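Local coordinates for acyl-[acyl-carrier-protein]--UDP-N-acetylglucosamine O-acyltransferase (Helicobacter pylori, PDB 1J2Z) that catalyses transfer of a (3R)-hydroxyacyl chain from acyl carrier protein to UDP-N-acetylglucosamine, the first step in making the lipid A anchor of lipopolysaccharide, at residues A138-I143 with H156-I161; K104-D109 with D122-S127; G83-I88 with G108-L113; K39-V44 with N55-P60; I9-A14 with I28-K33. All coordinates share one frame; numbering follows the deposited sequence.

Overall arrangement
All five contacts join successive coils of the left-handed parallel beta-helix of this trimeric acyltransferase. Along the chain they come in the order contact 5, 4, 3, 2, 1. Contacts 5 and 1 have their centres about 30 Å apart. Contacts 3 and 4 share one sheet, where strands 57-58 and 87-88 are neighbours, with centres about 12 Å apart. Contacts 1 and 2 share another, through strands 124-125 and 142-143, with centres about 11 Å apart. Contact 3 meets contact 2 at G108 and D109, where the chain turns from one sheet to another. Contact 5 belongs to the third sheet. Contact 1 also holds detergent-pocket residues, so the stacked coils that form the scaffold also shape the binding surface.

Contact 1: residues A138-I143 with H156-I161; sequences AGHIEI and HQFVRI. With SOG (octyl 1-thio-beta-D-glucopyranoside), chain B.
The rings of H140 and F158 lie in an offset stack, their centroids 4.3 Å apart and their planes within 1° of parallel. The H140 ring is shifted toward the rim of the phenyl ring, with CD2 3.4 Å from F158 CZ, while H140 CB adds a CH-pi contact over the same face. Both residues adopt left-handed backbone conformations at equivalent corners, and in each CG lies anti to the carbonyl carbon (chi1 -42° in H140, -67° in F158), which sends the two rings out side by side. The H121 ring meets that of H140 edge-to-face. The octyl tail of the detergent SOG runs past the edge of both coils: Q157 NE2 comes within 3.2 Å of its C3', H156 CB within 3.5 Å of C6', and A138 CB packs against C2'. H140 and Q157 bind substrate in relatives, so the tail lies beside the probable active-site surface.

E142 and R160 point the same way without a direct salt bridge; a water 2.9 Å from E142 OE1 also accepts from R160 NH1. NE of R160 is salt-bridged to D176 and NH2 bonds the carbonyl of F247. Behind these side chains, F158 N bonds G139 O at 3.0 Å and I161 N bonds E142 O at 2.7 Å. Strand 142-143 lies between 124-125 and 160-161, an outermost strand of its sheet within the chain, while V159 and I161 turn inward onto strand 172-173.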
# COMPACT_ATOMS: atom_id res chain seq x y z
N ALA A 138 1.73 13.36 2.09
CA ALA A 138 2.93 13.97 1.53
C ALA A 138 3.39 15.00 2.56
O ALA A 138 2.81 15.11 3.64
CB ALA A 138 2.61 14.65 0.19
N GLY A 139 4.42 15.77 2.24
CA GLY A 139 4.92 16.73 3.21
C GLY A 139 4.10 17.98 3.46
O GLY A 139 3.25 18.37 2.65
N HIS A 140 4.33 18.59 4.62
CA HIS A 140 3.68 19.85 5.01
C HIS A 140 2.16 19.83 5.08
O HIS A 140 1.52 20.85 4.83
CB HIS A 140 4.11 20.95 4.04
CG HIS A 140 5.56 20.92 3.68
ND1 HIS A 140 6.54 21.50 4.46
CD2 HIS A 140 6.21 20.37 2.62
CE1 HIS A 140 7.72 21.31 3.91
NE2 HIS A 140 7.55 20.62 2.79
N ILE A 141 1.57 18.69 5.43
CA ILE A 141 0.11 18.60 5.52
C ILE A 141 -0.40 18.94 6.92
O ILE A 141 0.24 18.63 7.92
CB ILE A 141 -0.36 17.19 5.10
CG1 ILE A 141 -0.14 17.01 3.59
CG2 ILE A 141 -1.82 16.98 5.48
CD1 ILE A 141 -0.25 15.57 3.11
N GLU A 142 -1.56 19.58 6.97
CA GLU A 142 -2.18 19.95 8.24
C GLU A 142 -3.55 19.30 8.33
O GLU A 142 -4.40 19.47 7.45
CB GLU A 142 -2.32 21.47 8.35
CG GLU A 142 -1.01 22.21 8.53
CD GLU A 142 -1.16 23.72 8.40
OE1 GLU A 142 -2.27 24.23 8.64
OE2 GLU A 142 -0.16 24.40 8.07
N ILE A 143 -3.77 18.55 9.40
CA ILE A 143 -5.03 17.85 9.62
C ILE A 143 -5.61 18.26 10.97
O ILE A 143 -4.96 18.13 12.00
CB ILE A 143 -4.80 16.32 9.58
CG1 ILE A 143 -4.34 15.91 8.18
CG2 ILE A 143 -6.08 15.58 9.98
CD1 ILE A 143 -3.99 14.45 8.04
N HIS A 156 -1.83 15.16 -1.06
CA HIS A 156 -0.66 15.84 -1.62
C HIS A 156 -0.08 16.91 -0.70
O HIS A 156 -0.74 17.36 0.23
CB HIS A 156 -1.01 16.44 -2.98
CG HIS A 156 -1.54 15.44 -3.97
ND1 HIS A 156 -1.07 14.15 -4.03
CD2 HIS A 156 -2.46 15.56 -4.95
CE1 HIS A 156 -1.69 13.50 -5.01
NE2 HIS A 156 -2.54 14.34 -5.58
N GLN A 157 1.15 17.32 -1.00
CA GLN A 157 1.87 18.30 -0.20
C GLN A 157 1.13 19.62 0.04
O GLN A 157 0.44 20.13 -0.83
CB GLN A 157 3.23 18.60 -0.85
CG GLN A 157 3.14 19.46 -2.11
CD GLN A 157 4.47 19.61 -2.81
OE1 GLN A 157 5.50 19.85 -2.18
NE2 GLN A 157 4.45 19.50 -4.13
N PHE A 158 1.29 20.15 1.25
CA PHE A 158 0.69 21.41 1.65
C PHE A 158 -0.83 21.44 1.76
O PHE A 158 -1.41 22.49 1.99
CB PHE A 158 1.15 22.55 0.72
CG PHE A 158 2.61 22.87 0.85
CD1 PHE A 158 3.53 22.39 -0.08
CD2 PHE A 158 3.08 23.61 1.93
CE1 PHE A 158 4.89 22.64 0.07
CE2 PHE A 158 4.43 23.86 2.10
CZ PHE A 158 5.34 23.37 1.16
N VAL A 159 -1.48 20.29 1.60
CA VAL A 159 -2.93 20.26 1.71
C VAL A 159 -3.33 20.44 3.17
O VAL A 159 -2.63 19.98 4.07
CB VAL A 159 -3.52 18.94 1.19
CG1 VAL A 159 -4.96 18.78 1.67
CG2 VAL A 159 -3.48 18.92 -0.33
N ARG A 160 -4.44 21.13 3.40
CA ARG A 160 -4.92 21.33 4.77
C ARG A 160 -6.34 20.83 4.89
O ARG A 160 -7.20 21.18 4.09
CB ARG A 160 -4.87 22.82 5.14
CG ARG A 160 -3.48 23.45 5.09
CD ARG A 160 -3.57 24.92 5.47
NE ARG A 160 -4.64 25.57 4.72
CZ ARG A 160 -5.43 26.53 5.21
NH1 ARG A 160 -5.27 26.95 6.45
NH2 ARG A 160 -6.39 27.04 4.45
N ILE A 161 -6.59 19.99 5.89
CA ILE A 161 -7.93 19.46 6.12
C ILE A 161 -8.37 19.99 7.48
O ILE A 161 -7.72 19.72 8.50
CB ILE A 161 -7.92 17.92 6.15
CG1 ILE A 161 -7.39 17.39 4.81
CG2 ILE A 161 -9.33 17.38 6.41
CD1 ILE A 161 -7.07 15.91 4.82
C1 SOG B . 6.94 14.05 -0.72
C2 SOG B . 7.99 14.33 0.38
C3 SOG B . 8.57 13.00 0.88
C4 SOG B . 7.42 12.16 1.44
C5 SOG B . 6.39 11.90 0.31
C6 SOG B . 5.22 11.08 0.83
C1' SOG B . 6.04 15.26 -2.59
C2' SOG B . 4.55 15.54 -2.72
C3' SOG B . 4.25 16.27 -4.01
C4' SOG B . 2.76 16.56 -4.15
C5' SOG B . 2.45 17.29 -5.44
C6' SOG B . 0.96 17.46 -5.64
C7' SOG B . 0.65 18.18 -6.93
C8' SOG B . -0.85 18.33 -7.10
S1 SOG B . 6.37 15.28 -1.19
O2 SOG B . 9.03 15.16 -0.13
O3 SOG B . 9.52 13.25 1.90
O4 SOG B . 7.93 10.93 1.93
O5 SOG B . 5.90 13.18 -0.19
O6 SOG B . 5.53 9.70 0.78
O HOH W 1 -2.77 26.99 8.09

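Contact 2: residues K104-D109 with D122-S127; sequences KTLIGD and DCVIGS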
# COMPACT_ATOMS: atom_id res chain seq x y z
N LYS A 104 9.58 20.11 12.27
CA LYS A 104 8.96 19.05 13.06
C LYS A 104 7.72 18.45 12.41
O LYS A 104 7.12 19.04 11.50
CB LYS A 104 8.57 19.60 14.44
CG LYS A 104 7.40 20.58 14.38
CD LYS A 104 7.05 21.17 15.75
CE LYS A 104 7.99 22.30 16.13
NZ LYS A 104 7.84 23.47 15.22
N THR A 105 7.36 17.27 12.87
CA THR A 105 6.16 16.57 12.45
C THR A 105 5.44 16.42 13.78
O THR A 105 6.02 15.95 14.75
CB THR A 105 6.48 15.19 11.86
OG1 THR A 105 7.13 15.36 10.59
CG2 THR A 105 5.20 14.38 11.68
N LEU A 106 4.18 16.85 13.82
CA LEU A 106 3.43 16.83 15.06
C LEU A 106 2.14 16.02 15.00
O LEU A 106 1.39 16.11 14.03
CB LEU A 106 3.12 18.28 15.46
CG LEU A 106 2.49 18.59 16.82
CD1 LEU A 106 3.49 18.31 17.94
CD2 LEU A 106 2.08 20.07 16.85
N ILE A 107 1.89 15.24 16.04
CA ILE A 107 0.69 14.43 16.12
C ILE A 107 0.11 14.64 17.52
O ILE A 107 0.83 14.57 18.51
CB ILE A 107 0.99 12.94 15.88
CG1 ILE A 107 1.46 12.74 14.43
CG2 ILE A 107 -0.26 12.09 16.16
CD1 ILE A 107 1.86 11.32 14.10
N GLY A 108 -1.19 14.92 17.58
CA GLY A 108 -1.86 15.16 18.84
C GLY A 108 -2.22 13.94 19.67
O GLY A 108 -1.44 13.00 19.78
N ASP A 109 -3.43 13.97 20.24
CA ASP A 109 -3.90 12.89 21.11
C ASP A 109 -5.08 12.06 20.61
O ASP A 109 -5.87 12.49 19.76
CB ASP A 109 -4.29 13.46 22.47
CG ASP A 109 -3.27 14.42 23.02
OD1 ASP A 109 -2.07 14.08 23.06
OD2 ASP A 109 -3.67 15.53 23.41
N ASP A 122 7.16 17.30 8.31
CA ASP A 122 6.43 18.55 8.49
C ASP A 122 4.91 18.49 8.52
O ASP A 122 4.24 19.51 8.36
CB ASP A 122 6.88 19.56 7.43
CG ASP A 122 8.37 19.82 7.49
OD1 ASP A 122 8.86 20.34 8.51
OD2 ASP A 122 9.07 19.49 6.51
N CYS A 123 4.34 17.30 8.71
CA CYS A 123 2.89 17.20 8.78
C CYS A 123 2.44 17.51 10.20
O CYS A 123 3.19 17.38 11.16
CB CYS A 123 2.42 15.79 8.40
SG CYS A 123 2.50 15.43 6.61
N VAL A 124 1.19 17.95 10.32
CA VAL A 124 0.62 18.27 11.61
C VAL A 124 -0.74 17.61 11.69
O VAL A 124 -1.63 17.91 10.90
CB VAL A 124 0.45 19.80 11.79
CG1 VAL A 124 -0.30 20.08 13.08
CG2 VAL A 124 1.81 20.47 11.82
N ILE A 125 -0.89 16.70 12.64
CA ILE A 125 -2.14 16.00 12.85
C ILE A 125 -2.63 16.37 14.25
O ILE A 125 -1.84 16.43 15.19
CB ILE A 125 -1.94 14.46 12.77
CG1 ILE A 125 -1.52 14.07 11.35
CG2 ILE A 125 -3.22 13.75 13.17
CD1 ILE A 125 -1.17 12.61 11.20
N GLY A 126 -3.93 16.63 14.36
CA GLY A 126 -4.50 17.01 15.65
C GLY A 126 -4.85 15.83 16.54
O GLY A 126 -4.04 14.92 16.73
N SER A 127 -6.06 15.86 17.09
CA SER A 127 -6.52 14.80 17.99
C SER A 127 -7.84 14.16 17.53
O SER A 127 -8.56 14.74 16.72
CB SER A 127 -6.71 15.37 19.40
OG SER A 127 -5.48 15.84 19.94
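With chi1 at -63°, S127 holds OG beside its own backbone N, where it faces the neighbouring coil and accepts the N-H of D109 at 2.8 Å in a nearly straight bond. T105, turned the same way (chi1 -71°), offers OG1 to D122 N, but that bond is weak and the hydroxyl's main partner is the carbonyl of N95. Between these two ends runs a regular parallel pairing of the left-handed beta-helix, in the hexapeptide-repeat region that gives the family its name. L106 N donates to C123 O, and L106 O takes I125 N at 2.7 Å.

I107 and I125 lie side by side toward the interior, CG1 of the first 4.2 Å from CB of the second, and pack on strands 93-94 and 136-137 respectively. On the other face L106 CB meets V124 CG2. D122 belongs to the neighbourhood of H121 and H140, the probable substrate-binding histidines; its carboxylate is fixed by the T98 hydroxyl and the backbone N of I102. Where the strands give way to the turn, the pairing changes: G108 N sits 2.9 Å from I125 O, 39° out of that carbonyl's plane, with a second, weak bond to G126 O at 3.0 Å.

Contact 3: residues G83-I88 with G108-L113; sequences GEDNLI and GDKNLL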
# COMPACT_ATOMS: atom_id res chain seq x y z
N GLY A 83 1.61 12.79 20.57
CA GLY A 83 0.84 13.02 21.78
C GLY A 83 0.49 11.80 22.62
O GLY A 83 1.14 10.75 22.55
N GLU A 84 -0.56 11.96 23.42
CA GLU A 84 -1.03 10.93 24.33
C GLU A 84 -2.18 10.06 23.82
O GLU A 84 -2.98 10.48 22.99
CB GLU A 84 -1.45 11.58 25.65
CG GLU A 84 -0.34 12.35 26.35
CD GLU A 84 -0.80 12.99 27.66
OE1 GLU A 84 -1.74 12.47 28.29
OE2 GLU A 84 -0.20 14.01 28.06
N ASP A 85 -2.26 8.85 24.36
CA ASP A 85 -3.32 7.91 24.03
C ASP A 85 -3.48 7.61 22.55
O ASP A 85 -4.59 7.42 22.06
CB ASP A 85 -4.64 8.42 24.60
CG ASP A 85 -4.60 8.58 26.10
OD1 ASP A 85 -4.31 7.59 26.79
OD2 ASP A 85 -4.86 9.70 26.59
N ASN A 86 -2.37 7.56 21.83
CA ASN A 86 -2.43 7.26 20.41
C ASN A 86 -2.27 5.77 20.17
O ASN A 86 -1.69 5.04 20.98
CB ASN A 86 -1.35 8.02 19.65
CG ASN A 86 -1.63 9.51 19.60
OD1 ASN A 86 -2.63 9.93 19.04
ND2 ASN A 86 -0.74 10.30 20.18
N LEU A 87 -2.81 5.31 19.04
CA LEU A 87 -2.70 3.92 18.63
C LEU A 87 -2.03 3.98 17.26
O LEU A 87 -2.58 4.56 16.33
CB LEU A 87 -4.08 3.28 18.50
CG LEU A 87 -4.81 2.94 19.81
CD1 LEU A 87 -6.27 2.57 19.52
CD2 LEU A 87 -4.09 1.80 20.50
N ILE A 88 -0.83 3.42 17.16
CA ILE A 88 -0.11 3.43 15.90
C ILE A 88 0.14 1.98 15.52
O ILE A 88 0.91 1.27 16.18
CB ILE A 88 1.22 4.21 16.03
CG1 ILE A 88 0.91 5.67 16.38
CG2 ILE A 88 2.01 4.12 14.73
CD1 ILE A 88 2.13 6.54 16.62
N GLY A 108 -1.19 14.92 17.58
CA GLY A 108 -1.86 15.16 18.84
C GLY A 108 -2.22 13.94 19.67
O GLY A 108 -1.44 13.00 19.78
N ASP A 109 -3.43 13.97 20.24
CA ASP A 109 -3.90 12.89 21.11
C ASP A 109 -5.08 12.06 20.61
O ASP A 109 -5.87 12.49 19.76
CB ASP A 109 -4.29 13.46 22.47
CG ASP A 109 -3.27 14.42 23.02
OD1 ASP A 109 -2.07 14.08 23.06
OD2 ASP A 109 -3.67 15.53 23.41
N LYS A 110 -5.20 10.87 21.17
CA LYS A 110 -6.28 9.96 20.86
C LYS A 110 -6.54 9.74 19.38
O LYS A 110 -7.67 9.81 18.91
CB LYS A 110 -7.56 10.44 21.56
CG LYS A 110 -7.41 10.43 23.08
CD LYS A 110 -8.61 11.01 23.80
CE LYS A 110 -8.43 10.90 25.30
NZ LYS A 110 -9.54 11.55 26.04
N ASN A 111 -5.47 9.48 18.64
CA ASN A 111 -5.59 9.21 17.21
C ASN A 111 -5.33 7.74 16.97
O ASN A 111 -4.71 7.05 17.79
CB ASN A 111 -4.57 10.01 16.41
CG ASN A 111 -4.76 11.50 16.56
OD1 ASN A 111 -5.76 12.06 16.12
ND2 ASN A 111 -3.78 12.17 17.18
N LEU A 112 -5.81 7.26 15.84
CA LEU A 112 -5.60 5.88 15.44
C LEU A 112 -5.02 5.93 14.04
O LEU A 112 -5.65 6.47 13.13
CB LEU A 112 -6.92 5.10 15.44
CG LEU A 112 -6.86 3.71 14.77
CD1 LEU A 112 -5.78 2.85 15.42
CD2 LEU A 112 -8.23 3.04 14.85
N LEU A 113 -3.81 5.43 13.87
CA LEU A 113 -3.19 5.38 12.55
C LEU A 113 -3.06 3.89 12.27
O LEU A 113 -2.24 3.21 12.89
CB LEU A 113 -1.80 6.03 12.56
CG LEU A 113 -1.65 7.42 13.20
CD1 LEU A 113 -0.25 7.96 12.91
CD2 LEU A 113 -2.69 8.36 12.66
O HOH W 2 -6.41 6.20 20.08
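The backbone N of E84 donates to D109 OD1 at only 2.6 Å, the carboxylate being met on its anti side, 20° out of its plane. N86 then uses both ends of its amide. Its ND2 gives a bond to G108 O at 2.8 Å that is almost exactly in the amide plane, while its OD1 takes N111 N at 2.9 Å and, more weakly, N111 ND2. The two amides lie side by side with planes 5° apart, so N86 and N111 repeat one another on successive coils. N111 passes the pattern onward: its OD1 accepts from C129 N and its ND2 reaches G126 O. The two buried amides thus take up backbone groups of the turn, G108 O and N111 N among them, alongside the backbone-to-backbone bonds.

The backbone bonds K110 N to E84 O, L87 N to N111 O and L113 N to L87 O complete the join, and a water bridges D85 O and N111 O at 3.0 Å from each. D85 and K110 run alongside with CB 3.7 Å from CG, but their charged ends, OD2 and NZ, stay 5.1 Å apart. L112 carries CG anti to its N (chi1 168°), unlike L87, so the two cross obliquely and L112 CD1 lands 3.5 Å from L87 CB. L112 also packs against Q69 of the second subunit. I88 and L113 face the interior. In the sheet, strand 87-88 lies between 57-58 and 112-113, with I88 resting on I58 and bonding backbone groups of E57 and F59.

Contact 4: residues K39-V44 with N55-P60; sequences KLHNNV and NTEIFP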
# COMPACT_ATOMS: atom_id res chain seq x y z
N LYS A 39 3.48 2.00 25.50
CA LYS A 39 3.63 0.58 25.24
C LYS A 39 4.12 0.30 23.82
O LYS A 39 3.43 0.59 22.85
CB LYS A 39 2.32 -0.18 25.48
CG LYS A 39 2.45 -1.67 25.17
CD LYS A 39 1.17 -2.46 25.48
CE LYS A 39 1.37 -3.94 25.17
NZ LYS A 39 0.22 -4.77 25.61
N LEU A 40 5.31 -0.27 23.72
CA LEU A 40 5.88 -0.61 22.43
C LEU A 40 5.83 -2.12 22.31
O LEU A 40 6.33 -2.83 23.18
CB LEU A 40 7.34 -0.17 22.34
CG LEU A 40 7.68 1.30 22.55
CD1 LEU A 40 9.17 1.50 22.32
CD2 LEU A 40 6.87 2.17 21.60
N HIS A 41 5.22 -2.62 21.24
CA HIS A 41 5.19 -4.06 21.04
C HIS A 41 6.58 -4.46 20.57
O HIS A 41 7.50 -3.64 20.58
CB HIS A 41 4.14 -4.42 20.00
CG HIS A 41 2.74 -4.18 20.46
ND1 HIS A 41 1.77 -5.16 20.46
CD2 HIS A 41 2.14 -3.07 20.97
CE1 HIS A 41 0.64 -4.67 20.95
NE2 HIS A 41 0.85 -3.40 21.26
N ASN A 42 6.75 -5.71 20.18
CA ASN A 42 8.05 -6.15 19.71
C ASN A 42 8.42 -5.45 18.41
O ASN A 42 7.56 -5.04 17.64
CB ASN A 42 8.04 -7.66 19.47
CG ASN A 42 7.13 -8.06 18.31
OD1 ASN A 42 7.59 -8.23 17.18
ND2 ASN A 42 5.84 -8.19 18.59
N ASN A 43 9.72 -5.30 18.18
CA ASN A 43 10.24 -4.73 16.94
C ASN A 43 9.78 -3.34 16.50
O ASN A 43 9.50 -3.12 15.32
CB ASN A 43 9.98 -5.72 15.81
CG ASN A 43 10.79 -7.00 15.95
OD1 ASN A 43 11.99 -7.01 15.69
ND2 ASN A 43 10.14 -8.07 16.37
N VAL A 44 9.70 -2.40 17.44
CA VAL A 44 9.35 -1.04 17.06
C VAL A 44 10.68 -0.30 16.91
O VAL A 44 11.60 -0.48 17.71
CB VAL A 44 8.51 -0.33 18.15
CG1 VAL A 44 8.37 1.16 17.82
CG2 VAL A 44 7.12 -0.97 18.24
N ASN A 55 0.85 6.98 27.50
CA ASN A 55 -0.07 5.92 27.12
C ASN A 55 -0.19 5.59 25.64
O ASN A 55 -1.07 4.83 25.24
CB ASN A 55 -1.46 6.23 27.70
CG ASN A 55 -1.43 6.38 29.20
OD1 ASN A 55 -1.02 5.48 29.92
ND2 ASN A 55 -1.87 7.53 29.69
N THR A 56 0.68 6.15 24.81
CA THR A 56 0.59 5.82 23.39
C THR A 56 1.09 4.39 23.20
O THR A 56 2.04 3.96 23.87
CB THR A 56 1.40 6.81 22.54
OG1 THR A 56 0.66 8.03 22.42
CG2 THR A 56 1.68 6.24 21.15
N GLU A 57 0.43 3.64 22.32
CA GLU A 57 0.81 2.26 22.05
C GLU A 57 1.18 2.11 20.58
O GLU A 57 0.44 2.57 19.71
CB GLU A 57 -0.34 1.32 22.41
CG GLU A 57 -0.02 -0.16 22.25
CD GLU A 57 -1.18 -1.05 22.66
OE1 GLU A 57 -1.02 -2.29 22.66
OE2 GLU A 57 -2.27 -0.52 22.98
N ILE A 58 2.31 1.47 20.32
CA ILE A 58 2.80 1.29 18.96
C ILE A 58 3.02 -0.19 18.66
O ILE A 58 3.73 -0.88 19.40
CB ILE A 58 4.11 2.07 18.77
CG1 ILE A 58 3.87 3.54 19.13
CG2 ILE A 58 4.61 1.92 17.33
CD1 ILE A 58 5.12 4.39 19.16
N PHE A 59 2.43 -0.66 17.57
CA PHE A 59 2.52 -2.07 17.18
C PHE A 59 3.77 -2.47 16.40
O PHE A 59 4.51 -1.63 15.90
CB PHE A 59 1.23 -2.46 16.44
CG PHE A 59 0.03 -2.57 17.35
CD1 PHE A 59 -0.52 -1.43 17.93
CD2 PHE A 59 -0.52 -3.81 17.65
CE1 PHE A 59 -1.61 -1.53 18.81
CE2 PHE A 59 -1.61 -3.92 18.52
CZ PHE A 59 -2.16 -2.78 19.10
N PRO A 60 4.01 -3.79 16.26
CA PRO A 60 5.18 -4.33 15.55
C PRO A 60 5.55 -3.76 14.19
O PRO A 60 4.70 -3.49 13.35
CB PRO A 60 4.87 -5.83 15.47
CG PRO A 60 4.07 -6.08 16.70
CD PRO A 60 3.13 -4.89 16.71
O HOH W 3 -2.28 -4.19 24.20
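K39 and L40 pair in parallel with E57 and I58, held by I58 N to K39 O and H41 N to I58 O, both 2.9 Å, and by K39 N to T56 O. Beyond the strand H41 lays its ring over F59: the stack is face to face, centroids 4.0 Å apart and planes at 24°, with H41 NE2 above the centre of the phenyl ring. P60 CD presses on H41 CB at 3.5 Å. E57 is fully extended, CG anti to its N (chi1 -176°), which brings OE1 to the edge of the imidazole, 2.6 Å from H41 NE2, nearly in the ring plane and on the anti side of the carboxylate. A water links the same OE1 to K39 NZ. Inside the coil, L40 CD2 packs on I58 CD1 at 3.7 Å, while V44 crosses I58 at about a right angle. N42 OD1 takes N43 ND2 and also bonds T45 of the second subunit, tying this corner to the trimer interface. A short bond to a carboxylate and a sulfate ion, probably from the crystallisation liquor, about 3 Å from the H41 side chain are both consistent with an imidazolium, whose charge the E57 carboxylate would stabilise.

Contact 5: residues I9-A14 with I28-K33; sequences IISPKA and IGDGVK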
# COMPACT_ATOMS: atom_id res chain seq x y z
N ILE A 9 17.16 -3.02 22.16
CA ILE A 9 18.37 -2.20 22.13
C ILE A 9 17.93 -0.77 22.44
O ILE A 9 17.21 -0.15 21.65
CB ILE A 9 19.05 -2.22 20.75
CG1 ILE A 9 19.47 -3.65 20.39
CG2 ILE A 9 20.29 -1.31 20.77
CD1 ILE A 9 20.46 -4.28 21.37
N ILE A 10 18.37 -0.26 23.58
CA ILE A 10 17.98 1.07 24.03
C ILE A 10 19.19 1.94 24.36
O ILE A 10 19.97 1.62 25.25
CB ILE A 10 17.10 0.95 25.29
CG1 ILE A 10 15.93 -0.00 25.01
CG2 ILE A 10 16.60 2.33 25.71
CD1 ILE A 10 15.14 -0.35 26.25
N SER A 11 19.35 3.03 23.62
CA SER A 11 20.46 3.94 23.85
C SER A 11 20.45 4.46 25.28
O SER A 11 19.39 4.79 25.82
CB SER A 11 20.39 5.14 22.91
OG SER A 11 21.27 6.15 23.34
N PRO A 12 21.62 4.52 25.92
CA PRO A 12 21.63 5.02 27.30
C PRO A 12 21.23 6.50 27.35
O PRO A 12 20.88 7.01 28.41
CB PRO A 12 23.07 4.77 27.75
CG PRO A 12 23.85 4.79 26.45
CD PRO A 12 22.94 4.02 25.53
N LYS A 13 21.26 7.18 26.21
CA LYS A 13 20.90 8.59 26.16
C LYS A 13 19.40 8.83 25.99
O LYS A 13 18.92 9.95 26.15
CB LYS A 13 21.66 9.29 25.04
CG LYS A 13 23.17 9.17 25.19
CD LYS A 13 23.90 9.88 24.06
CE LYS A 13 25.41 9.69 24.19
NZ LYS A 13 26.13 10.48 23.16
N ALA A 14 18.66 7.77 25.67
CA ALA A 14 17.21 7.91 25.51
C ALA A 14 16.62 8.07 26.90
O ALA A 14 17.20 7.61 27.88
CB ALA A 14 16.64 6.69 24.84
N ILE A 28 15.77 1.57 19.97
CA ILE A 28 15.53 2.93 20.43
C ILE A 28 16.80 3.79 20.42
O ILE A 28 17.74 3.53 21.18
CB ILE A 28 14.92 2.88 21.85
CG1 ILE A 28 13.63 2.06 21.79
CG2 ILE A 28 14.67 4.29 22.39
CD1 ILE A 28 12.95 1.86 23.12
N GLY A 29 16.80 4.81 19.56
CA GLY A 29 17.93 5.70 19.40
C GLY A 29 18.22 6.66 20.55
O GLY A 29 17.42 6.78 21.49
N ASP A 30 19.34 7.37 20.46
CA ASP A 30 19.74 8.27 21.52
C ASP A 30 19.00 9.59 21.66
O ASP A 30 19.30 10.36 22.57
CB ASP A 30 21.25 8.52 21.46
CG ASP A 30 21.70 9.20 20.18
OD1 ASP A 30 20.87 9.86 19.53
OD2 ASP A 30 22.90 9.07 19.84
N GLY A 31 18.03 9.87 20.79
CA GLY A 31 17.29 11.11 20.91
C GLY A 31 15.82 10.87 21.23
O GLY A 31 15.00 11.79 21.18
N VAL A 32 15.48 9.64 21.60
CA VAL A 32 14.10 9.28 21.90
C VAL A 32 13.68 9.54 23.34
O VAL A 32 14.48 9.42 24.27
CB VAL A 32 13.84 7.77 21.58
CG1 VAL A 32 12.41 7.39 21.95
CG2 VAL A 32 14.10 7.50 20.09
N LYS A 33 12.41 9.88 23.51
CA LYS A 33 11.83 10.11 24.83
C LYS A 33 10.48 9.41 24.85
O LYS A 33 9.67 9.58 23.94
CB LYS A 33 11.63 11.61 25.07
CG LYS A 33 12.92 12.41 25.02
CD LYS A 33 12.64 13.89 25.13
CE LYS A 33 13.93 14.68 25.03
NZ LYS A 33 14.73 14.29 23.83
O HOH W 4 19.07 12.31 24.10
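I28 N donates to I9 O at 2.8 Å, and the return bond from S11 N to I28 O, at 3.0 Å, completes a brief parallel pairing centred on I10 and I28. Past this point each segment bends through a type I turn, S11 to A14 in one coil and G29 to V32 in the next, and the two turns sit against each other. S11 carries OG anti to its backbone N (chi1 166°), where it accepts K13 N at 3.0 Å to form an ST turn inside the beta turn. The hydroxyl also lies close against the following coil, OG 3.0 Å from D30 CB.

K13 and D30 extend side by side, CB to CB 3.7 Å, yet K13 NZ stops 4.8 Å from D30 OD2, so the attraction between the charges is a loose one. D30 OD1 is bonded instead to a tartrate that probably came from the crystallisation liquor. On the inner side of the turn A14 CB rests on G29 O at 3.4 Å and on I28 CG2 at 4.0 Å, and its CA lies close to V32 O. I10 and I28 lie alongside, CG1 of I10 against CD1 of I28, and both continue onto I22 of strand 21-22, in the core near the N-terminal end of the beta-helix. Strand 9-10 is an outermost strand of its sheet within the chain, next to 27-28; I9 packs on E24 of the third subunit, and beyond the second turn K33 enters strand 33-34, bonding the backbone of T50 and V52 in strand 49-52.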